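Local coordinates for protein BAT-2 beta-lactamase (Bacillus atrophaeus, PDB 6W5G) that hydrolyses beta-lactam antibiotics as a class D beta-lactamase of a Gram-positive bacterium, and so probably contributes to antibiotic resistance, at residues V32-S35 with K36-V39; I85-V89 with K90-D94; V244-S247 with G248-K252. All blocks are in the same frame, centred on the assembly; numbering follows the deposited sequence.

Contact 1 (V32-S35 with K36-V39); sequences VNVS and KLNV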
# COMPACT_ATOMS: atom_id res chain seq x y z
N VAL A 32 -12.66 14.32 14.49
CA VAL A 32 -13.62 13.30 14.09
C VAL A 32 -13.65 12.17 15.11
O VAL A 32 -12.62 11.78 15.67
CB VAL A 32 -13.29 12.80 12.67
CG1 VAL A 32 -11.87 12.28 12.60
CG2 VAL A 32 -14.28 11.74 12.22
N ASN A 33 -14.85 11.65 15.37
CA ASN A 33 -15.03 10.44 16.17
C ASN A 33 -15.26 9.31 15.17
O ASN A 33 -16.34 9.19 14.60
CB ASN A 33 -16.22 10.60 17.11
CG ASN A 33 -16.45 9.37 17.97
OD1 ASN A 33 -15.97 8.28 17.67
ND2 ASN A 33 -17.22 9.54 19.04
N VAL A 34 -14.24 8.46 14.98
CA VAL A 34 -14.33 7.47 13.91
C VAL A 34 -15.40 6.41 14.17
O VAL A 34 -15.86 5.76 13.22
CB VAL A 34 -12.97 6.84 13.54
CG1 VAL A 34 -11.94 7.93 13.18
CG2 VAL A 34 -12.47 5.92 14.64
N SER A 35 -15.81 6.22 15.43
CA SER A 35 -16.89 5.28 15.70
C SER A 35 -18.22 5.73 15.10
O SER A 35 -19.12 4.91 14.92
CB SER A 35 -17.05 5.00 17.20
OG SER A 35 -15.79 4.90 17.84
N LYS A 36 -18.37 7.02 14.79
CA LYS A 36 -19.60 7.55 14.22
C LYS A 36 -19.49 7.80 12.72
O LYS A 36 -20.35 8.47 12.14
CB LYS A 36 -20.03 8.83 14.94
CG LYS A 36 -20.04 8.75 16.45
CD LYS A 36 -20.98 9.81 17.03
CE LYS A 36 -21.76 9.29 18.24
NZ LYS A 36 -20.89 9.19 19.44
N LEU A 37 -18.46 7.26 12.07
CA LEU A 37 -18.33 7.42 10.62
C LEU A 37 -19.48 6.75 9.89
O LEU A 37 -20.06 5.77 10.36
CB LEU A 37 -17.02 6.80 10.13
CG LEU A 37 -15.93 7.77 9.69
CD1 LEU A 37 -15.49 8.67 10.82
CD2 LEU A 37 -14.76 6.99 9.08
N ASN A 38 -19.82 7.31 8.73
CA ASN A 38 -20.66 6.62 7.77
C ASN A 38 -20.14 6.91 6.38
O ASN A 38 -19.97 8.08 6.00
CB ASN A 38 -22.14 7.00 7.88
CG ASN A 38 -23.02 6.06 7.08
OD1 ASN A 38 -23.07 6.13 5.85
ND2 ASN A 38 -23.72 5.15 7.76
N VAL A 39 -19.89 5.85 5.62
CA VAL A 39 -19.31 5.96 4.30
C VAL A 39 -20.19 5.30 3.24
O VAL A 39 -19.74 5.05 2.13
CB VAL A 39 -17.86 5.43 4.26
CG1 VAL A 39 -16.99 6.17 5.28
CG2 VAL A 39 -17.84 3.92 4.53
O HOH W 1 -20.47 4.34 12.53
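Leu37 turns its CD1 methyl back over the preceding turn and meets Val32 and Val34. Leu37 CD1 lies 3.6 Å from Val32 CG2 and 4.1 Å from Val34 CB. With Val32 CG1 at chi1 56°, CG2 swings trans to the backbone N and faces the leucine methyl. Leu37 and Val34 are buried, so this side is tight. Two i+3 to i backbone bonds of the 3-10 kind close the turn. Lys36 N donates to Asn33 O at 3.0 Å, and Leu37 N donates to Val34 O at 3.2 Å. In the second the donor stands 71° out of the carbonyl plane.

The other side is polar and looser. Asn33 OD1 accepts from Ser35 N at 3.0 Å, which makes an Asx turn. Lys36 crosses the Asn33 amide on the exposed side; Lys36 NZ and Asn33 ND2, both donors, merely lie 3.7 Å apart. A water bridges Ser35 O and Leu37 O.

Lys59 NZ also donates to Asn33 OD1. The apolar side rests on the edge of the main sheet. Leu37 touches Phe50 and Leu52 of strand 48-54 and Phe61 of strand 59-63, while Tyr262, just after helix 248-261, packs on Val32 and Leu37.

Contact 2 (I85-V89 with K90-D94); sequences IGLQV and KAVRD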
# COMPACT_ATOMS: atom_id res chain seq x y z
N ILE A 85 12.11 -4.52 2.49
CA ILE A 85 13.00 -5.67 2.44
C ILE A 85 14.18 -5.40 1.52
O ILE A 85 15.33 -5.68 1.86
CB ILE A 85 12.21 -6.93 2.01
CG1 ILE A 85 11.16 -7.29 3.06
CG2 ILE A 85 13.17 -8.10 1.76
CD1 ILE A 85 10.07 -8.22 2.53
N GLY A 86 13.90 -4.84 0.33
CA GLY A 86 14.97 -4.58 -0.62
C GLY A 86 16.01 -3.60 -0.10
O GLY A 86 17.21 -3.79 -0.31
N LEU A 87 15.56 -2.55 0.59
CA LEU A 87 16.52 -1.65 1.23
C LEU A 87 17.26 -2.35 2.35
O LEU A 87 18.48 -2.21 2.49
CB LEU A 87 15.81 -0.41 1.76
CG LEU A 87 15.31 0.55 0.68
CD1 LEU A 87 14.33 1.52 1.27
CD2 LEU A 87 16.49 1.29 0.06
N GLN A 88 16.54 -3.14 3.15
CA GLN A 88 17.15 -3.76 4.33
C GLN A 88 18.26 -4.74 3.94
O GLN A 88 19.30 -4.80 4.60
CB GLN A 88 16.08 -4.46 5.17
CG GLN A 88 16.62 -4.93 6.53
CD GLN A 88 17.03 -3.76 7.41
OE1 GLN A 88 16.19 -3.11 8.02
NE2 GLN A 88 18.33 -3.49 7.47
N VAL A 89 18.05 -5.52 2.87
CA VAL A 89 19.06 -6.49 2.45
C VAL A 89 20.03 -5.90 1.44
O VAL A 89 20.89 -6.63 0.93
CB VAL A 89 18.42 -7.80 1.93
CG1 VAL A 89 17.43 -8.37 2.95
CG2 VAL A 89 17.75 -7.57 0.57
N LYS A 90 19.92 -4.61 1.13
CA LYS A 90 20.82 -3.91 0.22
C LYS A 90 20.69 -4.39 -1.22
O LYS A 90 21.64 -4.28 -2.01
CB LYS A 90 22.28 -3.90 0.70
CG LYS A 90 22.45 -3.26 2.07
CD LYS A 90 23.88 -3.37 2.57
CE LYS A 90 23.97 -2.92 4.02
NZ LYS A 90 23.49 -1.51 4.20
N ALA A 91 19.51 -4.90 -1.58
CA ALA A 91 19.23 -5.16 -2.99
C ALA A 91 19.16 -3.86 -3.77
O ALA A 91 19.49 -3.82 -4.96
CB ALA A 91 17.93 -5.96 -3.14
N VAL A 92 18.73 -2.78 -3.10
CA VAL A 92 18.76 -1.43 -3.63
C VAL A 92 19.36 -0.53 -2.56
O VAL A 92 19.31 -0.83 -1.37
CB VAL A 92 17.37 -0.91 -4.08
CG1 VAL A 92 16.92 -1.62 -5.35
CG2 VAL A 92 16.35 -1.11 -2.96
N ARG A 93 19.89 0.61 -3.00
CA ARG A 93 20.67 1.48 -2.12
C ARG A 93 19.82 2.47 -1.35
O ARG A 93 20.07 2.72 -0.16
CB ARG A 93 21.72 2.23 -2.95
CG ARG A 93 22.49 3.29 -2.21
CD ARG A 93 23.31 4.13 -3.20
NE ARG A 93 24.25 3.32 -3.98
CZ ARG A 93 24.08 2.99 -5.26
NH1 ARG A 93 23.02 3.40 -5.94
NH2 ARG A 93 25.00 2.25 -5.87
N ASP A 94 18.83 3.07 -2.00
CA ASP A 94 18.01 4.14 -1.44
C ASP A 94 16.83 4.36 -2.39
O ASP A 94 16.64 3.60 -3.35
CB ASP A 94 18.83 5.40 -1.14
CG ASP A 94 19.56 5.92 -2.37
OD1 ASP A 94 19.04 5.78 -3.49
OD2 ASP A 94 20.66 6.51 -2.21
O HOH W 2 19.99 -0.22 1.31
O HOH W 3 20.47 -1.76 4.79
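Leu87 reaches from the last turn of helix 81-88 to the chain that folds back past it. Its CB starts out pointing away from residues 90-94. Leu87 CG sits anti to the carbonyl carbon (chi1 -71°) and comes within 4.1 Å of Val92 CG2. At the tip, Leu87 CD2 goes furthest across, to 3.9 Å from Val92 CG2 and 3.6 Å from Asp94 CA. Leu87 also packs on Ile193 and Val197 of helix 191-200.

Val89 CG2 meets Ala91 CB at 4.0 Å. Val92 continues to Tyr128 and Met132 of helix 126-136.

The main chain closes the helix. Lys90 N donates to Leu87 O at 3.1 Å. Gly86 O takes two weak bonds, from Ala91 N at 2.9 Å and, in addition, from Val92 N at 3.3 Å. Leu87 O also accepts from a water that in turn accepts from Lys90 NZ. A second water lies within bonding distance of Leu87 O and Val92 O but has more acceptors around it than it can serve.

Positive phi at Lys90 (67°), the Lys90 N to Leu87 O bond and the weak Ala91 N to Gly86 O bond make a Schellman motif, a common C-terminal end of a helix.

Contact 3 (V244-S247 with G248-K252); sequences VDAS and GTAAK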
# COMPACT_ATOMS: atom_id res chain seq x y z
N VAL A 244 -11.79 -2.78 -2.88
CA VAL A 244 -13.05 -2.62 -3.60
C VAL A 244 -12.97 -3.40 -4.91
O VAL A 244 -11.88 -3.68 -5.42
CB VAL A 244 -13.35 -1.12 -3.84
CG1 VAL A 244 -12.29 -0.48 -4.76
CG2 VAL A 244 -14.78 -0.90 -4.36
N ASP A 245 -14.14 -3.74 -5.46
CA ASP A 245 -14.24 -4.43 -6.75
C ASP A 245 -14.13 -3.46 -7.92
O ASP A 245 -14.99 -3.44 -8.81
CB ASP A 245 -15.51 -5.29 -6.81
CG ASP A 245 -16.80 -4.46 -6.82
OD1 ASP A 245 -16.79 -3.30 -6.35
OD2 ASP A 245 -17.84 -4.98 -7.30
N ALA A 246 -13.07 -2.66 -7.92
CA ALA A 246 -12.83 -1.64 -8.95
C ALA A 246 -11.33 -1.38 -8.98
O ALA A 246 -10.56 -2.07 -8.32
CB ALA A 246 -13.63 -0.37 -8.65
N SER A 247 -10.91 -0.36 -9.73
CA SER A 247 -9.48 -0.12 -9.87
C SER A 247 -8.88 0.48 -8.60
O SER A 247 -9.58 0.99 -7.71
CB SER A 247 -9.20 0.84 -11.02
OG SER A 247 -9.63 2.16 -10.70
N GLY A 248 -7.55 0.44 -8.54
CA GLY A 248 -6.85 1.14 -7.48
C GLY A 248 -7.11 2.63 -7.47
O GLY A 248 -7.14 3.25 -6.40
N THR A 249 -7.27 3.23 -8.65
CA THR A 249 -7.64 4.64 -8.71
C THR A 249 -9.01 4.88 -8.08
O THR A 249 -9.20 5.85 -7.33
CB THR A 249 -7.61 5.13 -10.16
OG1 THR A 249 -6.26 5.08 -10.65
CG2 THR A 249 -8.12 6.58 -10.27
N ALA A 250 -9.98 4.00 -8.36
CA ALA A 250 -11.27 4.11 -7.69
C ALA A 250 -11.13 3.98 -6.19
O ALA A 250 -11.76 4.72 -5.42
CB ALA A 250 -12.23 3.06 -8.23
N ALA A 251 -10.30 3.03 -5.74
CA ALA A 251 -10.08 2.86 -4.30
C ALA A 251 -9.49 4.12 -3.68
O ALA A 251 -9.88 4.52 -2.58
CB ALA A 251 -9.15 1.67 -4.06
N LYS A 252 -8.55 4.75 -4.38
CA LYS A 252 -7.94 5.97 -3.86
C LYS A 252 -8.96 7.09 -3.81
O LYS A 252 -9.02 7.84 -2.83
CB LYS A 252 -6.74 6.36 -4.72
CG LYS A 252 -6.05 7.63 -4.23
CD LYS A 252 -4.85 7.98 -5.08
CE LYS A 252 -4.38 9.39 -4.75
NZ LYS A 252 -3.18 9.82 -5.52
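Ser247 caps the N-terminus of helix 248-261, and Ala250 provides the backbone N-H that its side chain takes up. The contact is thus an N-cap at the turn from strand 236-244 of the central sheet into the C-terminal helix. It belongs to the transpeptidase-like fold shared by penicillin-binding proteins and serine beta-lactamases.

Hydrogen bonds come first. Ala250 N donates to Ser247 OG at 3.0 Å, nearly straight at 165°. Ser247 OG lies between its backbone N and carbonyl carbon (chi1 70°), which turns the oxygen over the open first turn. Ser247 O accepts from Ala251 N at 2.9 Å, with the donor tilted only 17° from the carbonyl plane. The serine therefore serves the helix start twice, once through its side chain and once through its main chain. Gly248 N, the first N-H of the helix, donates to Thr217 OG1 on strand 209-217.

Apolar contacts form a second group. Ala246 CB meets Ala250 CB at 3.7 Å, and Ala250 points its methyl toward the loop. Deeper in, Val244 and Ala251 are both buried. Ala251 also touches Phe227 of strand 225-233, so the start of the helix lies against the sheet.

The loop is shaped by a weak backbone bond and a side-chain bond. Asp245 is the centre of an inverse gamma turn, in which Ala246 N donates weakly to Val244 O at 3.0 Å. Asp245 OD1 accepts from Asp47 N, which ties the turn to the residues just before strand 48-54.

At the end of the strand, Val244 CG1 is turned to the helix and meets Ala251 CB at 3.9 Å.

All three are local contacts at partly buried turns, and contact 3 lies nearest the middle of the chain. Contacts 1 and 3 belong to the part built on the central sheet, with centres about 21 Å apart. Both involve helix 248-261: contact 3 starts it, and Lys261 NZ at its end hydrogen-bonds to Asn38 O of contact 1. Contact 2 is on the opposite side of the chain's centre from both, among helices, with its centre about 39 Å from that of contact 1. The chemistry follows the place. Contact 2 ends a helix with carbonyl acceptors and waters, contact 3 begins one with a serine hydroxyl, and contact 1 joins an Asx turn to an apolar patch at the sheet edge.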